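Local coordinates for CdiI toxin (Salmonella enterica subsp. enterica serovar Rubislaw str. ATCC 10717, PDB 4ZQU), which neutralizes the cognate CdiA toxin as the immunity protein of a contact-dependent growth inhibition system, at residues Ala8-Lys13 with Cys120-Asn125; Val21-Gly26 with Lys55-His60. One frame throughout, in Å; residues are numbered along the deposited sequence. Where two conformers were deposited one is given.

Both contacts belong to one antiparallel sheet and the helix packed on it, with centres about 7 Å apart. Contact 1 pairs strand 8-14 with strand 118-124 near the centre of the chain. Contact 2 sets strand 19-26 against the end of helix 47-59. Strands 8-14 and 19-26 are consecutive in sequence and neighbours in the sheet, and Ser11 N lies 2.8 Å from Asp22 O between them. Along the chain contact 2 is nested inside the long connection that contact 1 closes. The helix serves both, since Leu58 also reaches Ala10 and Ile122. The sheet residues Asp121 and Tyr24 touch the chain of CdiA-CT toxin, so the shared sheet also forms part of the toxin-binding surface.

Contact 1 (Ala8-Lys13 with Cys120-Asn125); sequences AWASVK and CDICCN
Cys123 sets its sulfur beside the indole of Trp9. With chi1 at 179°, Cys123 SG turns away from its own amide and ends 3.4 Å from Trp9 NE1. Cys123 SG stands 4.0 Å from the centroid of the Trp9 five-membered ring, 45° off the ring normal, an oblique sulfur-aromatic contact. Cys123 CB adds to it at Trp9 CD1.

Further along this face, in the Ser11 conformer described, a water probably links Ser11 OG to Asp121 OD1, but its very short distance to the carboxylate leaves the detail doubtful. Asp121 OD2 forms a salt bridge with Lys70 of the CdiA-CT toxin chain.

On the other face, Val12 CG2 touches Ile122 CD1 at 3.6 Å, the two side chains crossing at a slant. Ile122 CB sits 4.1 Å from Ala10 CB. Leu58 and Leu168 bring two helices against this apolar patch.

Six backbone hydrogen bonds fix the register. Ala8, Ala10 and Val12 each give and take one, with Cys124, Ile122 and Cys120. Trp9 with Cys123 and Ser11 with Asp121 are the non-hydrogen-bonded pairs. This is regular antiparallel pairing, joining distant parts of the chain within a sheet that has helices on its apolar face and the toxin at Asp121.

Contact 2 (Val21-Gly26 with Lys55-His60); sequences VDTYSG and KDALSH
Thr23 and Ala57 make the polar link between strand and helix. Thr23 OG1 donates to Ala57 O at 2.6 Å. The hydroxyl comes from the side of the carbonyl, with a C=O...donor angle of 114°. A chi1 of -65° places OG1 beside the backbone N of Thr23 and sends CG2 along the strand. His60 N also donates to Ala57 O, so two donors grip this carbonyl near the helix end.

A further bond lies within 55-60. His60 ND1 donates to Asp56 O at 2.7 Å, and the acceptor lies in the plane of the imidazole, at its edge. This bond limits rotation of the ring. The side chain of His60 thus folds back on the last turn.

The one apolar side-chain pair is Ala57 CB, which points at the strand, with Val21 CG1 at 3.9 Å. Van der Waals packing of carbon against oxygen adds to it: Thr23 CG2 lies 3.6 Å from His60 O, and His60 CB approaches Thr23 OG1. The short side chain of Ala57 is consistent with the close approach, with the CA atoms of Thr23 and Ala57 4.9 Å apart.

The axes of 21-26 and 55-59 run at 27° and come within 7.2 Å. Strand 30-41 flanks the same region, with Val37 touching Asp56 and His60. Leu58 points away from strand 19-26 and packs on strands 8-14 and 118-124, carrying the helix across the neighbouring strands of the sheet.

Contact 1 (Ala8-Lys13 with Cys120-Asn125)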
ATOM      1  N   ALA B   8      -7.230  -9.731 -10.640  1.00 31.33           N
ATOM      2  CA  ALA B   8      -6.419 -10.712  -9.933  1.00 28.14           C
ATOM      3  C   ALA B   8      -5.013 -10.155  -9.754  1.00 26.69           C
ATOM      4  O   ALA B   8      -4.500  -9.452 -10.626  1.00 26.78           O
ATOM      5  CB  ALA B   8      -6.388 -12.029 -10.689  1.00 28.20           C
ATOM      6  N   TRP B   9      -4.392 -10.460  -8.622  1.00 27.54           N
ATOM      7  CA  TRP B   9      -3.096  -9.877  -8.305  1.00 25.84           C
ATOM      8  C   TRP B   9      -2.046 -10.916  -7.937  1.00 24.83           C
ATOM      9  O   TRP B   9      -2.349 -12.078  -7.675  1.00 24.25           O
ATOM     10  CB  TRP B   9      -3.230  -8.872  -7.158  1.00 23.13           C
ATOM     11  CG  TRP B   9      -4.198  -7.763  -7.420  1.00 22.44           C
ATOM     12  CD1 TRP B   9      -3.920  -6.549  -7.972  1.00 22.97           C
ATOM     13  CD2 TRP B   9      -5.600  -7.760  -7.127  1.00 20.98           C
ATOM     14  NE1 TRP B   9      -5.061  -5.789  -8.046  1.00 24.59           N
ATOM     15  CE2 TRP B   9      -6.106  -6.510  -7.535  1.00 24.22           C
ATOM     16  CE3 TRP B   9      -6.474  -8.692  -6.565  1.00 23.86           C
ATOM     17  CZ2 TRP B   9      -7.450  -6.170  -7.397  1.00 24.77           C
ATOM     18  CZ3 TRP B   9      -7.806  -8.353  -6.430  1.00 25.60           C
ATOM     19  CH2 TRP B   9      -8.282  -7.102  -6.843  1.00 25.58           C
ATOM     20  N   ALA B  10      -0.800 -10.464  -7.923  1.00 26.19           N
ATOM     21  CA  ALA B  10       0.324 -11.270  -7.490  1.00 28.29           C
ATOM     22  C   ALA B  10       1.475 -10.323  -7.197  1.00 29.95           C
ATOM     23  O   ALA B  10       1.441  -9.162  -7.604  1.00 31.20           O
ATOM     24  CB  ALA B  10       0.710 -12.292  -8.548  1.00 28.80           C
ATOM     25  N   SER B  11       2.488 -10.808  -6.486  0.90 30.32           N
ATOM     26  CA  SER B  11       3.646  -9.980  -6.173  0.90 30.50           C
ATOM     27  C   SER B  11       4.951 -10.752  -6.337  0.90 32.50           C
ATOM     28  O   SER B  11       5.048 -11.916  -5.945  0.90 32.01           O
ATOM     29  CB  SER B  11       3.537  -9.425  -4.752  0.90 29.06           C
ATOM     30  OG  SER B  11       4.487  -8.397  -4.532  0.90 28.00           O
ATOM     31  N   VAL B  12       5.951 -10.093  -6.914  1.00 32.48           N
ATOM     32  CA  VAL B  12       7.237 -10.719  -7.180  1.00 33.95           C
ATOM     33  C   VAL B  12       8.370 -10.049  -6.408  1.00 35.43           C
ATOM     34  O   VAL B  12       8.583  -8.841  -6.521  1.00 34.60           O
ATOM     35  CB  VAL B  12       7.568 -10.688  -8.686  1.00 32.15           C
ATOM     36  CG1 VAL B  12       8.952 -11.266  -8.941  1.00 31.99           C
ATOM     37  CG2 VAL B  12       6.517 -11.446  -9.471  1.00 32.37           C
ATOM     38  N   LYS B  13       9.090 -10.846  -5.623  1.00 36.34           N
ATOM     39  CA  LYS B  13      10.273 -10.379  -4.908  1.00 36.43           C
ATOM     40  C   LYS B  13      11.505 -11.127  -5.407  1.00 39.53           C
ATOM     41  O   LYS B  13      11.498 -12.356  -5.489  1.00 41.72           O
ATOM     42  CB  LYS B  13      10.105 -10.575  -3.402  1.00 35.16           C
ATOM     43  CG  LYS B  13       8.965  -9.777  -2.790  1.00 33.51           C
ATOM     44  CD  LYS B  13       9.301  -8.297  -2.713  1.00 32.78           C
ATOM     45  CE  LYS B  13       8.172  -7.504  -2.069  1.00 33.14           C
ATOM     46  NZ  LYS B  13       6.932  -7.517  -2.893  1.00 32.78           N
ATOM     47  N   CYS B 120       8.064  -6.311  -7.972  1.00 39.05           N
ATOM     48  CA  CYS B 120       7.177  -5.994  -9.088  1.00 37.16           C
ATOM     49  C   CYS B 120       5.729  -6.366  -8.768  1.00 33.22           C
ATOM     50  O   CYS B 120       5.454  -7.447  -8.249  1.00 29.33           O
ATOM     51  CB  CYS B 120       7.629  -6.714 -10.361  1.00 36.80           C
ATOM     52  SG  CYS B 120       9.173  -6.098 -11.057  1.00 44.11           S
ATOM     53  N   ASP B 121       4.811  -5.459  -9.086  1.00 33.03           N
ATOM     54  CA  ASP B 121       3.388  -5.687  -8.873  1.00 30.71           C
ATOM     55  C   ASP B 121       2.738  -6.267 -10.123  1.00 32.49           C
ATOM     56  O   ASP B 121       3.002  -5.809 -11.230  1.00 34.24           O
ATOM     57  CB  ASP B 121       2.689  -4.383  -8.491  1.00 29.71           C
ATOM     58  CG  ASP B 121       3.420  -3.629  -7.402  1.00 30.44           C
ATOM     59  OD1 ASP B 121       3.865  -4.270  -6.426  1.00 31.45           O
ATOM     60  OD2 ASP B 121       3.554  -2.394  -7.527  1.00 31.36           O
ATOM     61  N   ILE B 122       1.885  -7.270  -9.945  1.00 31.82           N
ATOM     62  CA  ILE B 122       1.136  -7.836 -11.060  1.00 30.64           C
ATOM     63  C   ILE B 122      -0.367  -7.708 -10.815  1.00 29.42           C
ATOM     64  O   ILE B 122      -0.866  -8.090  -9.758  1.00 28.74           O
ATOM     65  CB  ILE B 122       1.494  -9.321 -11.305  1.00 30.63           C
ATOM     66  CG1 ILE B 122       2.865  -9.451 -11.971  1.00 31.42           C
ATOM     67  CG2 ILE B 122       0.455  -9.986 -12.189  1.00 31.86           C
ATOM     68  CD1 ILE B 122       4.027  -9.408 -11.018  1.00 32.65           C
ATOM     69  N   CYS B 123      -1.076  -7.147 -11.791  1.00 31.12           N
ATOM     70  CA  CYS B 123      -2.531  -7.058 -11.754  1.00 29.94           C
ATOM     71  C   CYS B 123      -3.101  -7.507 -13.099  1.00 30.24           C
ATOM     72  O   CYS B 123      -2.495  -7.269 -14.140  1.00 31.21           O
ATOM     73  CB  CYS B 123      -2.981  -5.633 -11.430  1.00 30.24           C
ATOM     74  SG  CYS B 123      -4.768  -5.407 -11.391  1.00 41.21           S
ATOM     75  N   CYS B 124      -4.256  -8.160 -13.079  1.00 28.75           N
ATOM     76  CA  CYS B 124      -4.852  -8.664 -14.310  1.00 28.73           C
ATOM     77  C   CYS B 124      -6.366  -8.512 -14.298  1.00 29.66           C
ATOM     78  O   CYS B 124      -7.023  -8.844 -13.319  1.00 29.15           O
ATOM     79  CB  CYS B 124      -4.474 -10.134 -14.526  1.00 26.93           C
ATOM     80  SG  CYS B 124      -5.318 -10.953 -15.900  1.00 38.61           S
ATOM     81  N   ASN B 125      -6.915  -7.996 -15.388  1.00 31.81           N
ATOM     82  CA  ASN B 125      -8.359  -7.969 -15.559  1.00 35.18           C
ATOM     83  C   ASN B 125      -8.731  -8.293 -17.001  1.00 37.82           C
ATOM     84  O   ASN B 125      -7.925  -8.852 -17.746  1.00 37.34           O
ATOM     85  CB  ASN B 125      -8.941  -6.614 -15.138  1.00 36.45           C
ATOM     86  CG  ASN B 125      -8.270  -5.435 -15.824  1.00 37.40           C
ATOM     87  OD1 ASN B 125      -7.646  -5.575 -16.876  1.00 39.64           O
ATOM     88  ND2 ASN B 125      -8.411  -4.255 -15.229  1.00 36.74           N
TER
HETATM   89  O   HOH W   1       2.628  -6.066  -5.218  1.00 32.32           O

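Contact 2 (Val21-Gly26 with Lys55-His60)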
ATOM      1  N   VAL B  21       7.266 -15.544  -6.273  1.00 34.20           N
ATOM      2  CA  VAL B  21       5.955 -15.098  -6.733  1.00 31.58           C
ATOM      3  C   VAL B  21       4.854 -15.532  -5.767  1.00 31.74           C
ATOM      4  O   VAL B  21       4.663 -16.724  -5.526  1.00 31.02           O
ATOM      5  CB  VAL B  21       5.631 -15.638  -8.138  1.00 30.05           C
ATOM      6  CG1 VAL B  21       4.274 -15.132  -8.598  1.00 29.35           C
ATOM      7  CG2 VAL B  21       6.717 -15.239  -9.126  1.00 27.74           C
ATOM      8  N   ASP B  22       4.138 -14.554  -5.217  1.00 32.07           N
ATOM      9  CA  ASP B  22       3.046 -14.813  -4.282  1.00 33.06           C
ATOM     10  C   ASP B  22       1.710 -14.324  -4.820  1.00 31.64           C
ATOM     11  O   ASP B  22       1.652 -13.340  -5.551  1.00 31.69           O
ATOM     12  CB  ASP B  22       3.309 -14.139  -2.932  1.00 32.22           C
ATOM     13  CG  ASP B  22       4.403 -14.812  -2.145  1.00 31.62           C
ATOM     14  OD1 ASP B  22       5.544 -14.309  -2.180  1.00 33.75           O
ATOM     15  OD2 ASP B  22       4.121 -15.835  -1.486  1.00 30.26           O
ATOM     16  N   THR B  23       0.639 -15.007  -4.438  1.00 30.39           N
ATOM     17  CA  THR B  23      -0.707 -14.554  -4.749  1.00 27.61           C
ATOM     18  C   THR B  23      -1.112 -13.391  -3.846  1.00 26.19           C
ATOM     19  O   THR B  23      -0.996 -13.474  -2.624  1.00 27.59           O
ATOM     20  CB  THR B  23      -1.733 -15.691  -4.587  1.00 27.60           C
ATOM     21  OG1 THR B  23      -1.480 -16.711  -5.558  1.00 28.74           O
ATOM     22  CG2 THR B  23      -3.143 -15.167  -4.770  1.00 26.40           C
ATOM     23  N   TYR B  24      -1.566 -12.301  -4.456  1.00 24.94           N
ATOM     24  CA  TYR B  24      -2.166 -11.195  -3.720  1.00 24.23           C
ATOM     25  C   TYR B  24      -3.653 -11.143  -4.022  1.00 25.22           C
ATOM     26  O   TYR B  24      -4.087 -11.540  -5.101  1.00 21.05           O
ATOM     27  CB  TYR B  24      -1.518  -9.859  -4.083  1.00 23.47           C
ATOM     28  CG  TYR B  24      -0.307  -9.503  -3.258  1.00 24.35           C
ATOM     29  CD1 TYR B  24       0.499 -10.486  -2.706  1.00 26.35           C
ATOM     30  CD2 TYR B  24       0.028  -8.176  -3.026  1.00 24.68           C
ATOM     31  CE1 TYR B  24       1.607 -10.156  -1.949  1.00 27.10           C
ATOM     32  CE2 TYR B  24       1.125  -7.835  -2.268  1.00 24.70           C
ATOM     33  CZ  TYR B  24       1.914  -8.828  -1.734  1.00 26.35           C
ATOM     34  OH  TYR B  24       3.016  -8.493  -0.984  1.00 28.27           O
ATOM     35  N   SER B  25      -4.432 -10.648  -3.070  1.00 25.67           N
ATOM     36  CA  SER B  25      -5.873 -10.581  -3.243  1.00 24.55           C
ATOM     37  C   SER B  25      -6.417  -9.264  -2.723  1.00 23.20           C
ATOM     38  O   SER B  25      -5.811  -8.633  -1.862  1.00 24.15           O
ATOM     39  CB  SER B  25      -6.554 -11.747  -2.527  1.00 26.22           C
ATOM     40  OG  SER B  25      -6.132 -12.989  -3.060  1.00 28.04           O
ATOM     41  N   GLY B  26      -7.560  -8.848  -3.250  1.00 23.01           N
ATOM     42  CA  GLY B  26      -8.194  -7.639  -2.769  1.00 23.27           C
ATOM     43  C   GLY B  26      -9.298  -7.108  -3.655  1.00 24.79           C
ATOM     44  O   GLY B  26     -10.082  -7.861  -4.228  1.00 28.22           O
ATOM     45  N   LYS B  55       0.914 -16.986 -13.680  1.00 39.59           N
ATOM     46  CA  LYS B  55      -0.477 -17.256 -14.032  1.00 41.88           C
ATOM     47  C   LYS B  55      -1.174 -18.130 -12.990  1.00 41.78           C
ATOM     48  O   LYS B  55      -2.338 -17.903 -12.658  1.00 40.14           O
ATOM     49  CB  LYS B  55      -0.564 -17.910 -15.412  1.00 46.17           C
ATOM     50  CG  LYS B  55      -1.530 -17.194 -16.344  1.00 48.90           C
ATOM     51  CD  LYS B  55      -1.694 -17.907 -17.677  1.00 53.51           C
ATOM     52  CE  LYS B  55      -2.898 -17.360 -18.441  1.00 54.44           C
ATOM     53  NZ  LYS B  55      -3.409 -16.079 -17.864  1.00 52.87           N
ATOM     54  N   ASP B  56      -0.456 -19.124 -12.475  1.00 43.49           N
ATOM     55  CA  ASP B  56      -1.001 -20.014 -11.456  1.00 43.80           C
ATOM     56  C   ASP B  56      -1.285 -19.253 -10.163  1.00 41.86           C
ATOM     57  O   ASP B  56      -2.292 -19.493  -9.497  1.00 42.62           O
ATOM     58  CB  ASP B  56      -0.040 -21.172 -11.193  1.00 45.93           C
ATOM     59  CG  ASP B  56      -0.553 -22.126 -10.137  1.00 48.44           C
ATOM     60  OD1 ASP B  56      -1.477 -22.911 -10.436  1.00 50.09           O
ATOM     61  OD2 ASP B  56      -0.022 -22.098  -9.007  1.00 48.82           O
ATOM     62  N   ALA B  57      -0.392 -18.331  -9.819  1.00 39.96           N
ATOM     63  CA  ALA B  57      -0.572 -17.476  -8.653  1.00 37.14           C
ATOM     64  C   ALA B  57      -1.775 -16.558  -8.832  1.00 35.12           C
ATOM     65  O   ALA B  57      -2.539 -16.331  -7.896  1.00 34.78           O
ATOM     66  CB  ALA B  57       0.683 -16.662  -8.397  1.00 36.66           C
ATOM     67  N   LEU B  58      -1.934 -16.034 -10.044  1.00 34.96           N
ATOM     68  CA  LEU B  58      -3.054 -15.155 -10.370  1.00 34.00           C
ATOM     69  C   LEU B  58      -4.385 -15.886 -10.280  1.00 35.10           C
ATOM     70  O   LEU B  58      -5.400 -15.302  -9.897  1.00 34.87           O
ATOM     71  CB  LEU B  58      -2.887 -14.564 -11.774  1.00 31.54           C
ATOM     72  CG  LEU B  58      -1.904 -13.407 -11.940  1.00 28.29           C
ATOM     73  CD1 LEU B  58      -1.761 -13.036 -13.400  1.00 28.87           C
ATOM     74  CD2 LEU B  58      -2.378 -12.216 -11.143  1.00 27.70           C
ATOM     75  N   SER B  59      -4.376 -17.164 -10.639  1.00 35.83           N
ATOM     76  CA  SER B  59      -5.593 -17.961 -10.642  1.00 37.23           C
ATOM     77  C   SER B  59      -6.125 -18.176  -9.227  1.00 35.64           C
ATOM     78  O   SER B  59      -7.305 -18.469  -9.039  1.00 34.46           O
ATOM     79  CB  SER B  59      -5.346 -19.308 -11.324  1.00 41.49           C
ATOM     80  OG  SER B  59      -4.290 -20.012 -10.698  1.00 43.58           O
ATOM     81  N   HIS B  60      -5.250 -18.024  -8.237  1.00 41.17           N
ATOM     82  CA  HIS B  60      -5.640 -18.198  -6.842  1.00 39.17           C
ATOM     83  C   HIS B  60      -5.991 -16.877  -6.174  1.00 35.90           C
ATOM     84  O   HIS B  60      -6.289 -16.837  -4.981  1.00 34.60           O
ATOM     85  CB  HIS B  60      -4.525 -18.889  -6.059  1.00 39.98           C
ATOM     86  CG  HIS B  60      -4.360 -20.333  -6.406  1.00 41.19           C
ATOM     87  ND1 HIS B  60      -3.763 -20.755  -7.575  1.00 43.03           N
ATOM     88  CD2 HIS B  60      -4.736 -21.457  -5.748  1.00 42.01           C
ATOM     89  CE1 HIS B  60      -3.768 -22.074  -7.616  1.00 44.97           C
ATOM     90  NE2 HIS B  60      -4.351 -22.525  -6.523  1.00 44.29           N
TER